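Local coordinates for uncharacterized protein (Staphylococcus aureus subsp. aureus Mu50, PDB 4QXZ) that is of unknown function but folds into a beta-barrel core resembling type VI secretion system proteins, joined to a pair of helices, at residues A[58-63]-A[82-87]; A[27-32]-A[70-75]. One frame throughout, in Å; residues are numbered along the deposited sequence.

Interaction 1: residues A[58-63]-A[82-87]; sequences WLLEIV and LDIRVV
Leu60 and Ile84 reach toward each other from two strands that are not neighbours in the sheet, and their methyls meet tip to tip, Leu60 CD2 lying 4.1 Å from Ile84 CD1. The same leucine methyl also touches Val86 on its CG2 branch, so a single carbon bridges two inward positions of strand 82-88. The CB of Leu60 points toward that strand, and with CG anti to the backbone N (chi1 169°) and chi2 69° the CD2 branch is the one that arrives. Backbones whose nearest CA atoms, those of Leu60 and Val86, are 9.1 Å apart are thus spanned by aliphatic branches alone; leucine, isoleucine and valine suit a buried place where only methyl groups meet between the two segments. Phe29, Phe98 and Phe116 pack around these three residues and complete the apolar filling.

The other side of strand 82-88 is looser and polar. Asp83 there is partly exposed, whereas Arg85 is still buried, held by Asp83 and Ser155 O. Arg85 NH2 stands 2.9 Å from Asp83 OD2 in an end-on salt bridge, while NH1 meets OD1 in a nearly straight bond (172°). Both oxygens are approached from above the carboxylate plane, and Tyr121 and Lys158 bond to Asp83 as well. Strands 23-32, 45-51, 57-65, 111-121, 96-107 and 82-88 pair antiparallel in a closed ring, so side chains of two non-adjacent strands meet in the interior, as in a beta-barrel core.

Interaction 2: residues A[27-32]-A[70-75]; sequences VRFQIV and ETFKEY
Phe29 turns the edge of its ring to Phe72, an aromatic meeting between a barrel strand and a helix whose axes pass 13.6 Å apart, so that long side chains must bridge the distance. Strand 23-32 belongs to the antiparallel beta-barrel, and helix 69-77 lies beside it in the connection between strands 57-65 and 82-88; segment 70-75 runs at 62° to segment 27-32. Phe72 CZ lies 4.2 Å from Phe29 CE2, near the plane of the Phe29 ring. Large flat residues are apt here: the bond from CA to CB of Phe72 does not aim at the strand, yet the ring is long enough to carry its far end there.

Ile31, two positions further along the strand and on the same inward side, touches two aromatic residues of the helix with its end methyl, both on the helix side of it. Its CG1 branch stands anti to the carbonyl carbon (chi1 -54°) and ends in a slim methyl that approaches Phe72 from the opposite direction and also reaches Tyr75. Tyr41 meets Phe72 edge-to-face and touches Ile31 and Phe29, filling in beside the contact. The intervening Gln30 lies on the other side of the strand, where its NE2 bonds to Glu40, as expected of a polar residue outside the apolar layer.

Within the helix, Thr71 O lies 3.5 Å above the plane of the Tyr75 ring, offset toward the rim, and Phe72 CD2 is at the ring's edge. Across the interface, Ile31 CD1 lies 4.0 Å from Phe72 CE2 and 4.2 Å from Tyr75 CE2.

Overall arrangement
Interactions 1 and 2 are both buried, their centres about 9 Å apart, and they touch directly: Leu60 CD2 is 3.6 Å from Phe29 CE1. Interaction 1 joins two strands across the barrel interior through aliphatic methyls; interaction 2 brings a helix against a strand through aromatic rings together with the methyl of Ile31, and its Tyr75 is partly exposed. Strands 23-32 and 82-88 are antiparallel neighbours, probably bonded through Asp83 O and Val32 N at 3.0 Å, and a classic beta bulge sets Val27 and Arg28 opposite Val87. Helix 69-77 follows strand 57-65 and precedes strand 82-88, so the chain linking the two segments of interaction 1 supplies the helix of interaction 2.

Interaction 1: residues A[58-63]-A[82-87]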
loop_
_atom_site.group_PDB
_atom_site.type_symbol
_atom_site.label_atom_id
_atom_site.label_comp_id
_atom_site.label_asym_id
_atom_site.label_seq_id
_atom_site.Cartn_x
_atom_site.Cartn_y
_atom_site.Cartn_z
ATOM N N TRP A 58 -7.080 12.148 1.767
ATOM C CA TRP A 58 -6.264 11.044 1.282
ATOM C C TRP A 58 -5.422 11.517 0.111
ATOM O O TRP A 58 -5.786 12.473 -0.574
ATOM C CB TRP A 58 -7.133 9.882 0.810
ATOM C CG TRP A 58 -8.077 9.336 1.796
ATOM C CD1 TRP A 58 -9.109 9.981 2.382
ATOM C CD2 TRP A 58 -8.111 7.988 2.284
ATOM N NE1 TRP A 58 -9.779 9.129 3.232
ATOM C CE2 TRP A 58 -9.186 7.899 3.192
ATOM C CE3 TRP A 58 -7.323 6.847 2.052
ATOM C CZ2 TRP A 58 -9.508 6.712 3.865
ATOM C CZ3 TRP A 58 -7.644 5.660 2.713
ATOM C CH2 TRP A 58 -8.732 5.605 3.610
ATOM N N LEU A 59 -4.303 10.834 -0.121
ATOM C CA LEU A 59 -3.392 11.191 -1.202
ATOM C C LEU A 59 -3.239 9.986 -2.092
ATOM O O LEU A 59 -2.884 8.916 -1.608
ATOM C CB LEU A 59 -2.035 11.595 -0.636
ATOM C CG LEU A 59 -1.216 12.614 -1.435
ATOM C CD1 LEU A 59 -1.998 13.899 -1.696
ATOM C CD2 LEU A 59 0.071 12.924 -0.680
ATOM N N LEU A 60 -3.547 10.153 -3.377
ATOM C CA LEU A 60 -3.448 9.062 -4.347
ATOM C C LEU A 60 -2.319 9.401 -5.287
ATOM O O LEU A 60 -2.292 10.501 -5.843
ATOM C CB LEU A 60 -4.753 8.890 -5.135
ATOM C CG LEU A 60 -4.743 7.962 -6.381
ATOM C CD1 LEU A 60 -4.566 6.516 -5.965
ATOM C CD2 LEU A 60 -5.995 8.108 -7.247
ATOM N N GLU A 61 -1.378 8.472 -5.434
ATOM C CA GLU A 61 -0.302 8.601 -6.422
ATOM C C GLU A 61 -0.376 7.423 -7.373
ATOM O O GLU A 61 -0.374 6.269 -6.930
ATOM C CB GLU A 61 1.071 8.652 -5.758
ATOM C CG GLU A 61 2.185 9.103 -6.713
ATOM C CD GLU A 61 3.544 9.340 -6.039
ATOM O OE1 GLU A 61 3.580 9.892 -4.923
ATOM O OE2 GLU A 61 4.590 8.985 -6.641
ATOM N N ILE A 62 -0.465 7.714 -8.670
ATOM C CA ILE A 62 -0.509 6.669 -9.685
ATOM C C ILE A 62 0.495 6.947 -10.778
ATOM O O ILE A 62 0.883 8.095 -11.000
ATOM C CB ILE A 62 -1.902 6.544 -10.348
ATOM C CG1 ILE A 62 -2.342 7.877 -10.969
ATOM C CG2 ILE A 62 -2.930 6.077 -9.343
ATOM C CD1 ILE A 62 -3.648 7.803 -11.715
ATOM N N VAL A 63 0.888 5.889 -11.472
ATOM C CA VAL A 63 1.711 6.017 -12.666
ATOM C C VAL A 63 0.946 5.448 -13.849
ATOM O O VAL A 63 0.486 4.315 -13.801
ATOM C CB VAL A 63 3.050 5.279 -12.509
ATOM C CG1 VAL A 63 3.901 5.424 -13.775
ATOM C CG2 VAL A 63 3.795 5.817 -11.285
ATOM N N LEU A 82 -13.056 15.972 -9.672
ATOM C CA LEU A 82 -13.128 14.671 -10.350
ATOM C C LEU A 82 -13.772 13.634 -9.444
ATOM O O LEU A 82 -13.410 13.527 -8.281
ATOM C CB LEU A 82 -11.725 14.197 -10.753
ATOM C CG LEU A 82 -10.961 15.091 -11.728
ATOM C CD1 LEU A 82 -9.518 14.638 -11.847
ATOM C CD2 LEU A 82 -11.621 15.080 -13.090
ATOM N N ASP A 83 -14.739 12.901 -9.982
ATOM C CA ASP A 83 -15.433 11.848 -9.261
ATOM C C ASP A 83 -14.751 10.522 -9.625
ATOM O O ASP A 83 -14.893 9.994 -10.744
ATOM C CB ASP A 83 -16.914 11.830 -9.648
ATOM C CG ASP A 83 -17.794 11.029 -8.675
ATOM O OD1 ASP A 83 -17.427 10.831 -7.486
ATOM O OD2 ASP A 83 -18.899 10.611 -9.100
ATOM N N ILE A 84 -14.002 9.988 -8.678
ATOM C CA ILE A 84 -13.143 8.846 -8.974
ATOM C C ILE A 84 -13.496 7.608 -8.164
ATOM O O ILE A 84 -14.111 7.694 -7.088
ATOM C CB ILE A 84 -11.651 9.173 -8.780
ATOM C CG1 ILE A 84 -11.299 9.369 -7.310
ATOM C CG2 ILE A 84 -11.270 10.405 -9.572
ATOM C CD1 ILE A 84 -9.799 9.513 -7.054
ATOM N N ARG A 85 -13.122 6.467 -8.733
ATOM C CA ARG A 85 -13.298 5.167 -8.120
ATOM C C ARG A 85 -11.917 4.552 -7.988
ATOM O O ARG A 85 -11.154 4.520 -8.951
ATOM C CB ARG A 85 -14.149 4.275 -9.009
ATOM C CG ARG A 85 -15.469 4.876 -9.409
ATOM C CD ARG A 85 -16.419 4.990 -8.224
ATOM N NE ARG A 85 -17.585 5.789 -8.571
ATOM C CZ ARG A 85 -17.718 7.098 -8.373
ATOM N NH1 ARG A 85 -16.757 7.827 -7.810
ATOM N NH2 ARG A 85 -18.838 7.689 -8.759
ATOM N N VAL A 86 -11.596 4.076 -6.792
ATOM C CA VAL A 86 -10.291 3.461 -6.522
ATOM C C VAL A 86 -10.507 2.076 -5.880
ATOM O O VAL A 86 -11.172 1.960 -4.838
ATOM C CB VAL A 86 -9.440 4.346 -5.588
ATOM C CG1 VAL A 86 -8.022 3.801 -5.484
ATOM C CG2 VAL A 86 -9.440 5.797 -6.058
ATOM N N VAL A 87 -9.979 1.040 -6.531
ATOM C CA VAL A 87 -10.074 -0.332 -6.032
ATOM C C VAL A 87 -8.776 -0.641 -5.313
ATOM O O VAL A 87 -7.680 -0.368 -5.835
ATOM C CB VAL A 87 -10.290 -1.319 -7.169
ATOM C CG1 VAL A 87 -10.445 -2.731 -6.644
ATOM C CG2 VAL A 87 -11.516 -0.918 -7.976
#

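Interaction 2: residues A[27-32]-A[70-75]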
loop_
_atom_site.group_PDB
_atom_site.type_symbol
_atom_site.label_atom_id
_atom_site.label_comp_id
_atom_site.label_asym_id
_atom_site.label_seq_id
_atom_site.Cartn_x
_atom_site.Cartn_y
_atom_site.Cartn_z
ATOM N N VAL A 27 -5.019 -0.682 -7.140
ATOM C CA VAL A 27 -4.928 -1.567 -8.305
ATOM C C VAL A 27 -5.889 -1.261 -9.471
ATOM O O VAL A 27 -5.754 -1.849 -10.545
ATOM C CB VAL A 27 -5.058 -3.039 -7.888
ATOM C CG1 VAL A 27 -3.807 -3.458 -7.138
ATOM C CG2 VAL A 27 -6.298 -3.247 -7.033
ATOM N N ARG A 28 -6.850 -0.356 -9.271
ATOM C CA ARG A 28 -7.662 0.155 -10.382
ATOM C C ARG A 28 -8.072 1.589 -10.172
ATOM O O ARG A 28 -8.349 2.028 -9.045
ATOM C CB ARG A 28 -8.917 -0.680 -10.612
ATOM C CG ARG A 28 -8.630 -2.122 -10.981
ATOM C CD ARG A 28 -9.910 -2.908 -11.104
ATOM N NE ARG A 28 -10.702 -2.489 -12.248
ATOM C CZ ARG A 28 -11.849 -3.059 -12.591
ATOM N NH1 ARG A 28 -12.347 -4.061 -11.871
ATOM N NH2 ARG A 28 -12.499 -2.621 -13.652
ATOM N N PHE A 29 -8.143 2.314 -11.279
ATOM C CA PHE A 29 -8.450 3.728 -11.223
ATOM C C PHE A 29 -9.451 4.063 -12.294
ATOM O O PHE A 29 -9.256 3.695 -13.445
ATOM C CB PHE A 29 -7.190 4.543 -11.432
ATOM C CG PHE A 29 -7.435 6.019 -11.416
ATOM C CD1 PHE A 29 -7.850 6.648 -10.248
ATOM C CD2 PHE A 29 -7.258 6.781 -12.558
ATOM C CE1 PHE A 29 -8.099 8.012 -10.226
ATOM C CE2 PHE A 29 -7.483 8.143 -12.543
ATOM C CZ PHE A 29 -7.904 8.765 -11.377
ATOM N N GLN A 30 -10.519 4.758 -11.922
ATOM C CA GLN A 30 -11.528 5.166 -12.889
ATOM C C GLN A 30 -11.999 6.581 -12.616
ATOM O O GLN A 30 -11.980 7.038 -11.458
ATOM C CB GLN A 30 -12.737 4.247 -12.809
ATOM C CG GLN A 30 -12.445 2.763 -12.942
ATOM C CD GLN A 30 -13.682 1.913 -12.716
ATOM O OE1 GLN A 30 -14.547 2.265 -11.915
ATOM N NE2 GLN A 30 -13.777 0.787 -13.430
ATOM N N ILE A 31 -12.453 7.255 -13.675
ATOM C CA ILE A 31 -13.071 8.584 -13.572
ATOM C C ILE A 31 -14.444 8.501 -14.201
ATOM O O ILE A 31 -14.615 7.920 -15.303
ATOM C CB ILE A 31 -12.257 9.669 -14.284
ATOM C CG1 ILE A 31 -10.808 9.656 -13.759
ATOM C CG2 ILE A 31 -12.894 11.050 -14.080
ATOM C CD1 ILE A 31 -10.023 10.921 -14.027
ATOM N N VAL A 32 -15.413 9.029 -13.486
ATOM C CA VAL A 32 -16.797 8.967 -13.866
ATOM C C VAL A 32 -17.368 10.335 -14.122
ATOM O O VAL A 32 -17.183 11.226 -13.345
ATOM C CB VAL A 32 -17.604 8.333 -12.755
ATOM C CG1 VAL A 32 -18.977 7.964 -13.231
ATOM C CG2 VAL A 32 -16.913 7.101 -12.284
ATOM N N GLU A 70 -2.402 15.440 -21.573
ATOM C CA GLU A 70 -3.178 16.678 -21.811
ATOM C C GLU A 70 -4.444 16.709 -20.967
ATOM O O GLU A 70 -4.775 17.735 -20.360
ATOM C CB GLU A 70 -3.570 16.870 -23.287
ATOM C CG GLU A 70 -2.509 16.501 -24.315
ATOM C CD GLU A 70 -1.177 17.190 -24.092
ATOM O OE1 GLU A 70 -1.186 18.388 -23.724
ATOM O OE2 GLU A 70 -0.127 16.528 -24.300
ATOM N N THR A 71 -5.157 15.586 -20.940
ATOM C CA THR A 71 -6.381 15.489 -20.148
ATOM C C THR A 71 -6.072 15.961 -18.718
ATOM O O THR A 71 -6.705 16.892 -18.213
ATOM C CB THR A 71 -6.989 14.052 -20.182
ATOM O OG1 THR A 71 -7.327 13.702 -21.528
ATOM C CG2 THR A 71 -8.266 13.958 -19.363
ATOM N N PHE A 72 -5.053 15.366 -18.100
ATOM C CA PHE A 72 -4.765 15.638 -16.693
ATOM C C PHE A 72 -4.141 17.001 -16.441
ATOM O O PHE A 72 -4.327 17.582 -15.360
ATOM C CB PHE A 72 -3.920 14.515 -16.086
ATOM C CG PHE A 72 -4.705 13.257 -15.851
ATOM C CD1 PHE A 72 -4.757 12.270 -16.804
ATOM C CD2 PHE A 72 -5.444 13.102 -14.696
ATOM C CE1 PHE A 72 -5.497 11.125 -16.606
ATOM C CE2 PHE A 72 -6.191 11.966 -14.485
ATOM C CZ PHE A 72 -6.220 10.971 -15.446
ATOM N N LYS A 73 -3.414 17.508 -17.437
ATOM C CA LYS A 73 -2.871 18.857 -17.384
ATOM C C LYS A 73 -4.028 19.841 -17.381
ATOM O O LYS A 73 -4.038 20.776 -16.587
ATOM C CB LYS A 73 -1.925 19.125 -18.566
ATOM C CG LYS A 73 -1.121 20.418 -18.471
ATOM C CD LYS A 73 -0.166 20.400 -17.283
ATOM C CE LYS A 73 0.723 21.633 -17.221
ATOM N NZ LYS A 73 -0.077 22.860 -16.967
ATOM N N GLU A 74 -5.018 19.614 -18.241
ATOM C CA GLU A 74 -6.209 20.470 -18.249
ATOM C C GLU A 74 -7.044 20.346 -16.966
ATOM O O GLU A 74 -7.670 21.326 -16.566
ATOM C CB GLU A 74 -7.098 20.206 -19.469
ATOM C CG GLU A 74 -8.291 21.164 -19.548
ATOM C CD GLU A 74 -9.169 20.965 -20.775
ATOM O OE1 GLU A 74 -9.231 19.822 -21.294
ATOM O OE2 GLU A 74 -9.809 21.958 -21.210
ATOM N N TYR A 75 -7.087 19.159 -16.347
ATOM C CA TYR A 75 -7.779 19.000 -15.059
ATOM C C TYR A 75 -7.107 19.818 -13.973
ATOM O O TYR A 75 -7.773 20.427 -13.131
ATOM C CB TYR A 75 -7.832 17.525 -14.607
ATOM C CG TYR A 75 -8.778 16.635 -15.394
ATOM C CD1 TYR A 75 -9.944 17.151 -15.963
ATOM C CD2 TYR A 75 -8.517 15.280 -15.556
ATOM C CE1 TYR A 75 -10.816 16.356 -16.667
ATOM C CE2 TYR A 75 -9.397 14.469 -16.249
ATOM C CZ TYR A 75 -10.542 15.025 -16.806
ATOM O OH TYR A 75 -11.433 14.275 -17.526
#